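Local coordinates for protein transcriptional regulator (Mesorhizobium loti, PDB 3BHQ) that probably binds promoter DNA as a dimeric TetR-family transcriptional regulator, with a helix-turn-helix head and an all-helical C-terminal domain, at residues E7-S10 against A11-D14; G91-Q94 against L95-L99; K110-R113 against L114-N118; W129-K132 against G133-M137; L171-P174 against M175-M179. All coordinates share one frame; numbering follows the deposited sequence. Where two conformers were deposited one is given.

Contact 1 (E7-S10 against A11-D14); sequences ETRS and ARKD
This contact is the N-cap and first turn of helix 9-28, the first helix of the probable DNA-binding head. Thr8 sits at the N-cap and its OG1 accepts from Ala11 N at 3.2 Å. That reach comes from the first torsion, chi1 62°, which puts OG1 between the backbone N and the carbonyl carbon. The same residue starts the main-chain bonding, for Arg12 N gives a 2.9 Å bond to Thr8 O, and Lys13 N to Arg9 O and Asp14 N to Ser10 O follow.

Glu7 lies across the turn ahead of the cap. Its CG rests 3.7 Å from Ala11 CB, and its carboxylate runs over the root of Arg12, with OE1 3.5 Å from Arg12 CB. A bend at chi3 (32°) brings the Arg12 guanidinium back over Arg9, NH2 3.5 Å from Arg9 CG, with Arg9 CA over one face. Glu7 OE1 stays 4.2 Å from Arg12 NE, too far for a salt bridge; the carboxylate pairs instead with Arg15. A water links Ser10 O to Asp14 OD1, which also bonds His52 of helix 46-53. The whole is a threonine N-cap at a helix start, here in a TetR-type head.

Contact 2 (G91-Q94 against L95-L99); sequences GLQQ and LARRL
Arg97 and the two glutamines one turn back, Gln93 and Gln94, make the polar side of this helical turn. Gln93 and Arg97 run side by side in the same direction, and their amide and guanidinium planes are only 8° apart. Gln93 OE1 nevertheless stops 3.9 Å from Arg97 NH2, so they are neighbours without a direct bond. Gln94 approaches differently: bent at chi2 (-58°), it folds its amide up against the guanidinium with the planes at 74°. Its NE2 is 3.2 Å from Arg97 NH1, but both are donors; the link is made by a water, which gives a hydrogen to Gln94 OE1 and accepts from Arg97 NH1 in the guanidinium plane. The extended Arg97 chain also lays its CG 3.2 Å from Gln93 O.

The main chain is regular alpha-helix, with bonds such as Ala96 N to Leu92 O (2.8 Å) and Arg97 N to Gln93 O (2.9 Å).

Apolar contact is slight within the turn itself, where Leu92 CD2 and Leu95 CD2 come to 4.5 Å. These leucines look outward to other helices: both meet Leu82 of helix 56-83, and Leu92 also packs on Val199 and Leu203 of helix 188-206. Ala96 fits against Ala195 of that helix and Leu170 of helix 159-181, while Arg97 forms a salt bridge to Asp196, tying the polar side of helix 88-103 to helix 188-206.

Contact 3 (K110-R113 against L114-N118); sequences KLRR and LIIAN. With EDO (1,2-ethanediol), chain L.
Four consecutive i to i+4 bonds carry helix 106-117 through this stretch, from Leu114 N to Lys110 O as far as Ala117 N to Arg113 O (2.8 Å), before Asn118 leaves helical geometry. Across the turn the clearest side-chain meeting is between Leu111 and Ile115, where Leu111 CG touches Ile115 CD1 at 4.0 Å. With CG anti to the carbonyl carbon, Leu114 leans back along the helix until its CG is 3.5 Å from Lys110 O.

Asn118 closes the helix by curling back on it. Its ND2 donates to Leu114 O at 2.8 Å, the hydrogen-bond angle bent to 141°, and its own backbone N bonds the same oxygen at 3.1 Å. The two donors arrive from opposite faces of the carbonyl plane, so one oxygen is gripped twice and the amide is held over the last turn. One residue earlier, Ala117 O accepts at 2.8 Å from O2 of an ethanediol, probably picked up from the crystallisation liquor, which also bonds Asp120.

The two arginines leave the turn. Arg112 runs to Met175 and Met179 of helix 159-181, and its NH2 makes a weak hydrogen bond to Asn176 OD1 of the second subunit. Arg113, bent at chi3 (-47°), bonds the carbonyl oxygens of Met179 and Ala178 near the end of helix 159-181, and its NH1 also reaches Ile116 O of the second subunit. Leu111 and Ile115 face helix 56-83, touching Phe60, Thr67 and Val64 between them, whereas Ile116 packs on Phe180 of the second subunit and Ala117 meets its own counterpart there. Helix 106-117 thus packs one side on helix 56-83 and puts another into the subunit interface.

Contact 4 (W129-K132 against G133-M137); sequences WYEK and GFERM
Trp129 carries Gly133 CA over one face of its indole, a CH-pi contact 4.0 Å from the centroid of the six-membered ring. Met137, a selenomethionine, brings CE to 3.9 Å from Trp129 CZ2. Glu135 CG sits over one face of the Tyr130 ring, 4.1 Å from its centroid, while the Phe134 ring lies nearly parallel to it but slid aside, with planes at 20° and centroids 5.0 Å apart. One turn apart and both with CG anti to the backbone N (chi1 -171° and -178°), the two side chains run side by side. A water bonded to Tyr130 OH makes a weak bond to Glu135 OE2. A leucine at Tyr130 would probably leave that water without this partner, Glu135 CG without the ring face beneath it and Phe134 CD2 without its neighbour Tyr130 CE1.

Trp129 O accepts a bent bond from Gly133 N (2.8 Å), from above the carbonyl plane, and a straighter i to i+5 bond from Phe134 N (2.9 Å); Glu135 N reaches Tyr130 O. Phe180 of the second subunit meets the Trp129 ring, and that subunit's Trp172 meets Phe134. Such i to i+5 bonding marks a pi-type turn within the long helix 123-150.

Contact 5 (L171-P174 against M175-M179); sequences LWIP and MNEAM. With EDO (1,2-ethanediol), chain G.
Trp172 and Asn176 face each other one turn apart, the amide standing at 66° to the indole plane. Asn176 ND2 lies over the centre of the ring system, 3.2 Å above its plane, and donates to Trp172 O at 2.7 Å. That bond uses a lone pair in the carbonyl plane and is fairly straight at 156°. The amide is turned this way by chi1 -74°, which sets CG beside the backbone N; the helical bond from Asn176 N to Trp172 O is weak. Asn176 OD1 accepts at 2.8 Å from O2 of an ethanediol, probably from the crystallisation liquor, and from Arg112 NH2 of the second subunit, the reciprocal bond being weak. An alanine at Asn176 is likely to cost Trp172 O its short bond, this indole face its amide and that arginine an acceptor.

The helix kinks where neither Ile173 N nor Pro174 N bonds the turn before, Pro174 having no N-H; Met175 N to Leu171 O (2.8 Å) resumes the regular pattern. Met175 and Ala178 pack on Leu109 of helix 106-117. The second subunit puts Phe167 against Trp172 and Ser164 against Ile173, placing helix 159-181 in the dimer interface.

Contact 1 stands apart, a surface helix start on the probable DNA-binding head, its centre about 37 Å from that of contact 5; the other four share the C-terminal domain. Contact 5 is buried and contacts 2, 3 and 4 partly so; contact 2, leucines inward and water-linked polar groups outward, meets no second subunit. Contacts 3, 4 and 5 do, through aromatic rings, an asparagine and arginines bonded to carbonyl oxygens, in contrast to the exposed charges of contact 1. Contacts 3 and 5 join through Arg112 NH1, 3.7 Å from Met175 SE, while Ile115 of contact 3 packs on Trp129 of contact 4. Contacts 1 to 3 follow regular alpha bonding, whereas contact 4 widens and contact 5 kinks.

Contact 1 (E7-S10 against A11-D14)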
# COMPACT_ATOMS: atom_id res chain seq x y z
N GLU A 7 -30.15 -10.17 19.01
CA GLU A 7 -29.63 -10.89 17.80
C GLU A 7 -30.42 -12.20 17.60
O GLU A 7 -30.43 -13.06 18.49
CB GLU A 7 -28.14 -11.20 17.98
CG GLU A 7 -27.45 -11.77 16.71
CD GLU A 7 -26.03 -12.25 16.95
OE1 GLU A 7 -25.79 -12.95 17.96
OE2 GLU A 7 -25.15 -11.98 16.09
N THR A 8 -31.04 -12.36 16.42
CA THR A 8 -31.79 -13.58 16.08
C THR A 8 -30.85 -14.76 15.82
O THR A 8 -29.64 -14.56 15.57
CB THR A 8 -32.71 -13.40 14.83
OG1 THR A 8 -31.93 -13.09 13.67
CG2 THR A 8 -33.74 -12.30 15.07
N ARG A 9 -31.38 -15.98 15.92
CA ARG A 9 -30.60 -17.20 15.62
C ARG A 9 -30.02 -17.17 14.20
O ARG A 9 -28.90 -17.62 13.99
CB ARG A 9 -31.42 -18.48 15.81
CG ARG A 9 -31.60 -18.92 17.26
CD ARG A 9 -32.79 -19.87 17.35
NE ARG A 9 -33.07 -20.42 18.68
CZ ARG A 9 -33.60 -19.74 19.71
NH1 ARG A 9 -33.89 -18.43 19.64
NH2 ARG A 9 -33.83 -20.37 20.87
N SER A 10 -30.78 -16.62 13.25
CA SER A 10 -30.34 -16.50 11.85
C SER A 10 -29.19 -15.50 11.73
O SER A 10 -28.23 -15.74 11.00
CB SER A 10 -31.52 -16.12 10.95
OG SER A 10 -31.16 -16.17 9.58
N ALA A 11 -29.29 -14.37 12.45
CA ALA A 11 -28.23 -13.35 12.47
C ALA A 11 -26.95 -13.92 13.09
O ALA A 11 -25.86 -13.72 12.55
CB ALA A 11 -28.68 -12.12 13.22
N ARG A 12 -27.09 -14.64 14.21
CA ARG A 12 -25.95 -15.28 14.88
C ARG A 12 -25.29 -16.33 13.99
O ARG A 12 -24.06 -16.35 13.86
CB ARG A 12 -26.36 -15.88 16.22
CG ARG A 12 -25.30 -16.80 16.90
CD ARG A 12 -25.51 -16.99 18.42
NE ARG A 12 -26.93 -16.94 18.82
CZ ARG A 12 -27.79 -17.97 18.90
NH1 ARG A 12 -27.43 -19.22 18.59
NH2 ARG A 12 -29.05 -17.73 19.29
N LYS A 13 -26.10 -17.20 13.38
CA LYS A 13 -25.55 -18.20 12.45
C LYS A 13 -24.80 -17.55 11.31
O LYS A 13 -23.73 -18.01 10.96
CB LYS A 13 -26.62 -19.20 11.93
CG LYS A 13 -26.63 -20.51 12.68
CD LYS A 13 -25.38 -21.33 12.28
CE LYS A 13 -24.94 -22.30 13.38
NZ LYS A 13 -23.45 -22.46 13.30
N ASP A 14 -25.35 -16.49 10.73
CA ASP A 14 -24.66 -15.78 9.64
C ASP A 14 -23.31 -15.17 10.07
O ASP A 14 -22.33 -15.26 9.35
CB ASP A 14 -25.55 -14.72 8.97
CG ASP A 14 -26.65 -15.34 8.09
OD1 ASP A 14 -26.72 -16.58 7.88
OD2 ASP A 14 -27.47 -14.55 7.60
O HOH W 1 -28.11 -18.25 9.41

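Contact 2 (G91-Q94 against L95-L99)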
# COMPACT_ATOMS: atom_id res chain seq x y z
N GLY A 91 -3.24 13.55 22.55
CA GLY A 91 -4.44 12.97 22.00
C GLY A 91 -4.18 12.30 20.66
O GLY A 91 -4.59 11.17 20.44
N LEU A 92 -3.45 13.00 19.80
CA LEU A 92 -3.08 12.44 18.48
C LEU A 92 -2.13 11.26 18.60
O LEU A 92 -2.22 10.32 17.80
CB LEU A 92 -2.51 13.51 17.55
CG LEU A 92 -3.56 14.43 16.91
CD1 LEU A 92 -2.95 15.74 16.41
CD2 LEU A 92 -4.33 13.68 15.83
N GLN A 93 -1.20 11.32 19.56
CA GLN A 93 -0.30 10.20 19.84
C GLN A 93 -1.11 8.97 20.22
O GLN A 93 -0.86 7.87 19.71
CB GLN A 93 0.68 10.49 20.95
CG GLN A 93 1.81 11.42 20.60
CD GLN A 93 2.66 11.83 21.79
OE1 GLN A 93 2.35 11.47 22.94
NE2 GLN A 93 3.70 12.60 21.54
N GLN A 94 -2.10 9.14 21.12
CA GLN A 94 -2.93 7.99 21.51
C GLN A 94 -3.70 7.43 20.33
O GLN A 94 -3.77 6.21 20.17
CB GLN A 94 -3.84 8.33 22.72
CG GLN A 94 -3.05 8.60 23.99
CD GLN A 94 -2.18 7.41 24.39
OE1 GLN A 94 -2.68 6.29 24.53
NE2 GLN A 94 -0.89 7.64 24.53
N LEU A 95 -4.25 8.29 19.48
CA LEU A 95 -4.95 7.83 18.27
C LEU A 95 -4.00 7.09 17.33
O LEU A 95 -4.32 5.98 16.87
CB LEU A 95 -5.59 9.01 17.50
CG LEU A 95 -6.25 8.74 16.15
CD1 LEU A 95 -7.36 7.69 16.37
CD2 LEU A 95 -6.81 9.99 15.51
N ALA A 96 -2.85 7.71 17.06
CA ALA A 96 -1.84 7.11 16.14
C ALA A 96 -1.37 5.75 16.60
O ALA A 96 -1.26 4.81 15.80
CB ALA A 96 -0.65 8.02 15.98
N ARG A 97 -1.10 5.61 17.90
CA ARG A 97 -0.69 4.33 18.46
C ARG A 97 -1.77 3.25 18.29
O ARG A 97 -1.45 2.10 17.92
CB ARG A 97 -0.30 4.48 19.94
CG ARG A 97 0.95 5.31 20.16
CD ARG A 97 1.08 5.68 21.62
NE ARG A 97 2.18 6.61 21.90
CZ ARG A 97 2.59 6.93 23.14
NH1 ARG A 97 2.03 6.38 24.22
NH2 ARG A 97 3.59 7.79 23.31
N ARG A 98 -3.04 3.61 18.50
CA ARG A 98 -4.16 2.67 18.31
C ARG A 98 -4.34 2.31 16.83
O ARG A 98 -4.59 1.15 16.51
CB ARG A 98 -5.48 3.20 18.88
CG ARG A 98 -5.50 3.37 20.38
CD ARG A 98 -5.58 2.03 21.15
NE ARG A 98 -6.85 1.33 20.94
CZ ARG A 98 -7.08 0.26 20.17
NH1 ARG A 98 -8.32 -0.23 20.11
NH2 ARG A 98 -6.11 -0.34 19.46
N LEU A 99 -4.22 3.30 15.94
CA LEU A 99 -4.36 3.07 14.48
C LEU A 99 -3.32 2.09 13.99
O LEU A 99 -3.65 1.18 13.21
CB LEU A 99 -4.23 4.37 13.66
CG LEU A 99 -5.30 5.45 13.78
CD1 LEU A 99 -4.87 6.67 12.96
CD2 LEU A 99 -6.68 4.92 13.34
O HOH W 2 -0.22 4.19 24.57

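Contact 3 (K110-R113 against L114-N118)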
# COMPACT_ATOMS: atom_id res chain seq x y z
N LYS A 110 -3.06 -10.27 6.27
CA LYS A 110 -3.25 -11.46 5.41
C LYS A 110 -4.48 -11.28 4.52
O LYS A 110 -4.43 -11.56 3.30
CB LYS A 110 -3.36 -12.73 6.23
CG LYS A 110 -2.04 -13.17 6.96
CD LYS A 110 -2.29 -14.35 7.93
CE LYS A 110 -1.01 -14.72 8.66
NZ LYS A 110 -1.28 -15.62 9.86
N LEU A 111 -5.57 -10.78 5.08
CA LEU A 111 -6.78 -10.52 4.28
C LEU A 111 -6.50 -9.44 3.19
O LEU A 111 -6.96 -9.59 2.03
CB LEU A 111 -7.95 -10.10 5.18
CG LEU A 111 -9.31 -9.94 4.48
CD1 LEU A 111 -9.80 -11.27 3.89
CD2 LEU A 111 -10.38 -9.33 5.43
N ARG A 112 -5.79 -8.36 3.54
CA ARG A 112 -5.43 -7.33 2.56
C ARG A 112 -4.69 -7.94 1.37
O ARG A 112 -5.00 -7.62 0.21
CB ARG A 112 -4.61 -6.19 3.19
CG ARG A 112 -5.38 -4.87 3.44
CD ARG A 112 -4.50 -3.91 4.26
NE ARG A 112 -4.44 -2.46 3.93
CZ ARG A 112 -3.58 -1.90 3.07
NH1 ARG A 112 -2.75 -2.64 2.33
NH2 ARG A 112 -3.54 -0.56 2.92
N ARG A 113 -3.70 -8.80 1.65
CA ARG A 113 -2.94 -9.46 0.57
C ARG A 113 -3.86 -10.25 -0.37
O ARG A 113 -3.70 -10.20 -1.60
CB ARG A 113 -1.88 -10.38 1.15
CG ARG A 113 -0.95 -11.01 0.11
CD ARG A 113 0.12 -11.92 0.70
NE ARG A 113 0.79 -11.29 1.85
CZ ARG A 113 1.70 -10.32 1.80
NH1 ARG A 113 2.07 -9.78 0.64
NH2 ARG A 113 2.20 -9.84 2.92
N LEU A 114 -4.81 -10.99 0.22
CA LEU A 114 -5.76 -11.79 -0.59
C LEU A 114 -6.64 -10.91 -1.47
O LEU A 114 -6.89 -11.27 -2.63
CB LEU A 114 -6.62 -12.72 0.28
CG LEU A 114 -5.89 -13.79 1.06
CD1 LEU A 114 -6.86 -14.60 1.88
CD2 LEU A 114 -5.11 -14.70 0.13
N ILE A 115 -7.13 -9.81 -0.91
CA ILE A 115 -7.97 -8.87 -1.66
C ILE A 115 -7.18 -8.34 -2.87
O ILE A 115 -7.68 -8.35 -3.98
CB ILE A 115 -8.46 -7.74 -0.76
CG1 ILE A 115 -9.46 -8.28 0.29
CG2 ILE A 115 -9.07 -6.61 -1.62
CD1 ILE A 115 -9.70 -7.32 1.53
N ILE A 116 -5.92 -7.95 -2.65
CA ILE A 116 -5.06 -7.45 -3.75
C ILE A 116 -4.72 -8.53 -4.75
O ILE A 116 -4.75 -8.29 -5.96
CB ILE A 116 -3.76 -6.78 -3.15
CG1 ILE A 116 -4.14 -5.50 -2.41
CG2 ILE A 116 -2.74 -6.47 -4.28
CD1 ILE A 116 -3.12 -4.89 -1.48
N ALA A 117 -4.43 -9.73 -4.27
CA ALA A 117 -4.16 -10.86 -5.16
C ALA A 117 -5.32 -11.16 -6.12
O ALA A 117 -5.10 -11.63 -7.24
CB ALA A 117 -3.80 -12.13 -4.34
N ASN A 118 -6.54 -10.90 -5.65
CA ASN A 118 -7.77 -11.12 -6.43
C ASN A 118 -8.33 -9.88 -7.14
O ASN A 118 -9.51 -9.88 -7.55
CB ASN A 118 -8.80 -11.75 -5.49
CG ASN A 118 -8.46 -13.18 -5.16
OD1 ASN A 118 -8.51 -14.04 -6.05
ND2 ASN A 118 -8.06 -13.44 -3.92
C1 EDO L . -3.76 -9.13 -9.47
O1 EDO L . -3.47 -9.66 -10.78
C2 EDO L . -2.66 -9.63 -8.56
O2 EDO L . -2.64 -11.08 -8.46

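Contact 4 (W129-K132 against G133-M137)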
# COMPACT_ATOMS: atom_id res chain seq x y z
N TRP A 129 -13.43 -3.15 -0.20
CA TRP A 129 -12.46 -2.75 0.83
C TRP A 129 -12.17 -1.23 0.72
O TRP A 129 -12.14 -0.49 1.74
CB TRP A 129 -11.16 -3.57 0.79
CG TRP A 129 -10.26 -3.04 1.84
CD1 TRP A 129 -9.19 -2.22 1.65
CD2 TRP A 129 -10.43 -3.16 3.26
NE1 TRP A 129 -8.67 -1.84 2.86
CE2 TRP A 129 -9.40 -2.41 3.87
CE3 TRP A 129 -11.33 -3.86 4.08
CZ2 TRP A 129 -9.24 -2.32 5.26
CZ3 TRP A 129 -11.17 -3.78 5.47
CH2 TRP A 129 -10.14 -3.00 6.04
N TYR A 130 -11.92 -0.79 -0.50
CA TYR A 130 -11.56 0.62 -0.70
C TYR A 130 -12.68 1.56 -0.25
O TYR A 130 -12.40 2.53 0.48
CB TYR A 130 -11.15 0.90 -2.15
CG TYR A 130 -10.57 2.28 -2.31
CD1 TYR A 130 -9.35 2.60 -1.76
CD2 TYR A 130 -11.26 3.28 -2.96
CE1 TYR A 130 -8.82 3.87 -1.87
CE2 TYR A 130 -10.72 4.56 -3.07
CZ TYR A 130 -9.52 4.85 -2.51
OH TYR A 130 -8.95 6.10 -2.58
N GLU A 131 -13.94 1.27 -0.63
CA GLU A 131 -15.08 2.12 -0.25
C GLU A 131 -15.44 2.03 1.22
O GLU A 131 -15.57 3.04 1.91
CB GLU A 131 -16.34 1.74 -1.06
CG GLU A 131 -17.58 2.65 -0.81
CD GLU A 131 -18.90 2.08 -1.34
OE1 GLU A 131 -18.90 1.16 -2.19
OE2 GLU A 131 -19.95 2.56 -0.89
N LYS A 132 -15.66 0.81 1.68
CA LYS A 132 -16.17 0.56 3.02
C LYS A 132 -15.17 0.42 4.14
O LYS A 132 -15.55 0.51 5.32
CB LYS A 132 -17.08 -0.68 2.99
CG LYS A 132 -18.21 -0.63 1.92
CD LYS A 132 -19.18 0.51 2.07
CE LYS A 132 -19.98 0.47 3.36
NZ LYS A 132 -21.07 1.51 3.33
N GLY A 133 -13.91 0.18 3.77
CA GLY A 133 -12.81 0.08 4.68
C GLY A 133 -11.98 1.35 4.68
O GLY A 133 -12.12 2.16 5.57
N PHE A 134 -11.19 1.52 3.62
CA PHE A 134 -10.24 2.62 3.51
C PHE A 134 -10.89 4.02 3.52
O PHE A 134 -10.54 4.87 4.37
CB PHE A 134 -9.44 2.43 2.21
CG PHE A 134 -8.36 3.47 1.96
CD1 PHE A 134 -7.04 3.19 2.31
CD2 PHE A 134 -8.66 4.64 1.32
CE1 PHE A 134 -6.05 4.14 2.04
CE2 PHE A 134 -7.65 5.59 1.07
CZ PHE A 134 -6.36 5.30 1.43
N GLU A 135 -11.83 4.26 2.60
CA GLU A 135 -12.47 5.58 2.50
C GLU A 135 -13.26 5.93 3.76
O GLU A 135 -13.20 7.07 4.23
CB GLU A 135 -13.33 5.72 1.27
CG GLU A 135 -12.54 5.81 0.01
CD GLU A 135 -13.37 6.18 -1.17
OE1 GLU A 135 -14.40 5.54 -1.40
OE2 GLU A 135 -12.98 7.13 -1.90
N ARG A 136 -13.94 4.93 4.33
CA ARG A 136 -14.72 5.15 5.54
C ARG A 136 -13.86 5.57 6.73
O ARG A 136 -14.26 6.48 7.46
CB ARG A 136 -15.56 3.93 5.87
CG ARG A 136 -16.57 4.20 6.95
CD ARG A 136 -17.35 2.96 7.36
NE ARG A 136 -17.79 3.08 8.76
CZ ARG A 136 -18.42 2.13 9.45
NH1 ARG A 136 -18.70 0.96 8.89
NH2 ARG A 136 -18.75 2.35 10.73
N MSE A 137 -12.66 5.01 6.89
CA MSE A 137 -11.82 5.38 8.04
C MSE A 137 -11.20 6.78 7.84
O MSE A 137 -11.05 7.52 8.81
CB MSE A 137 -10.85 4.25 8.44
CG MSE A 137 -9.55 4.06 7.72
SE MSE A 137 -8.77 2.34 8.37
CE MSE A 137 -9.50 1.12 7.08
O HOH W 3 -9.96 8.24 -1.15
O HOH W 4 -17.71 -0.37 6.58

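Contact 5 (L171-P174 against M175-M179)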
# COMPACT_ATOMS: atom_id res chain seq x y z
N LEU A 171 1.76 5.13 8.15
CA LEU A 171 1.76 3.78 7.62
C LEU A 171 2.58 3.51 6.37
O LEU A 171 2.74 2.35 6.03
CB LEU A 171 0.31 3.38 7.35
CG LEU A 171 -0.62 3.37 8.57
CD1 LEU A 171 -2.08 3.20 8.13
CD2 LEU A 171 -0.20 2.29 9.53
N TRP A 172 3.11 4.55 5.74
CA TRP A 172 3.83 4.33 4.46
C TRP A 172 4.92 3.25 4.63
O TRP A 172 4.95 2.31 3.86
CB TRP A 172 4.41 5.63 3.84
CG TRP A 172 4.98 5.37 2.47
CD1 TRP A 172 6.28 5.41 2.10
CD2 TRP A 172 4.22 5.01 1.35
NE1 TRP A 172 6.37 5.08 0.76
CE2 TRP A 172 5.12 4.84 0.27
CE3 TRP A 172 2.86 4.83 1.12
CZ2 TRP A 172 4.71 4.46 -0.98
CZ3 TRP A 172 2.44 4.45 -0.17
CH2 TRP A 172 3.38 4.27 -1.20
N ILE A 173 5.81 3.38 5.61
CA ILE A 173 6.86 2.37 5.81
C ILE A 173 6.30 1.05 6.35
O ILE A 173 6.46 0.02 5.70
CB ILE A 173 8.07 2.93 6.61
CG1 ILE A 173 8.85 3.92 5.72
CG2 ILE A 173 8.99 1.81 7.07
CD1 ILE A 173 10.01 4.65 6.44
N PRO A 174 5.64 1.06 7.52
CA PRO A 174 5.19 -0.26 8.03
C PRO A 174 4.25 -1.07 7.15
O PRO A 174 4.42 -2.31 7.05
CB PRO A 174 4.58 0.07 9.40
CG PRO A 174 4.56 1.47 9.52
CD PRO A 174 5.33 2.14 8.46
N MSE A 175 3.30 -0.40 6.51
CA MSE A 175 2.33 -1.12 5.65
C MSE A 175 3.01 -1.71 4.42
O MSE A 175 2.81 -2.86 4.05
CB MSE A 175 1.15 -0.23 5.27
CG MSE A 175 0.06 -0.93 4.53
SE MSE A 175 -0.74 -2.38 5.46
CE MSE A 175 -1.63 -1.34 6.64
N ASN A 176 3.85 -0.92 3.76
CA ASN A 176 4.58 -1.46 2.61
C ASN A 176 5.58 -2.55 3.01
O ASN A 176 5.74 -3.54 2.30
CB ASN A 176 5.23 -0.34 1.80
CG ASN A 176 4.21 0.42 1.01
OD1 ASN A 176 3.62 -0.15 0.08
ND2 ASN A 176 3.92 1.67 1.40
N GLU A 177 6.26 -2.35 4.13
CA GLU A 177 7.17 -3.39 4.63
C GLU A 177 6.41 -4.72 4.83
O GLU A 177 6.91 -5.76 4.43
CB GLU A 177 7.88 -2.92 5.90
CG GLU A 177 8.91 -3.94 6.39
CD GLU A 177 9.77 -3.45 7.54
OE1 GLU A 177 9.51 -2.39 8.13
OE2 GLU A 177 10.74 -4.15 7.83
N ALA A 178 5.20 -4.65 5.40
CA ALA A 178 4.39 -5.87 5.59
C ALA A 178 3.95 -6.47 4.30
O ALA A 178 4.03 -7.69 4.11
CB ALA A 178 3.21 -5.60 6.44
N MSE A 179 3.43 -5.63 3.40
CA MSE A 179 2.98 -6.15 2.14
C MSE A 179 4.04 -6.74 1.25
O MSE A 179 3.76 -7.65 0.47
CB MSE A 179 2.24 -5.07 1.32
CG MSE A 179 0.99 -4.59 1.91
SE MSE A 179 -0.42 -5.96 1.88
CE MSE A 179 -0.21 -6.36 3.63
C1 EDO G . 0.36 1.18 -0.43
O1 EDO G . 0.08 0.20 -1.44
C2 EDO G . 0.19 0.55 0.93
O2 EDO G . 1.04 -0.60 1.08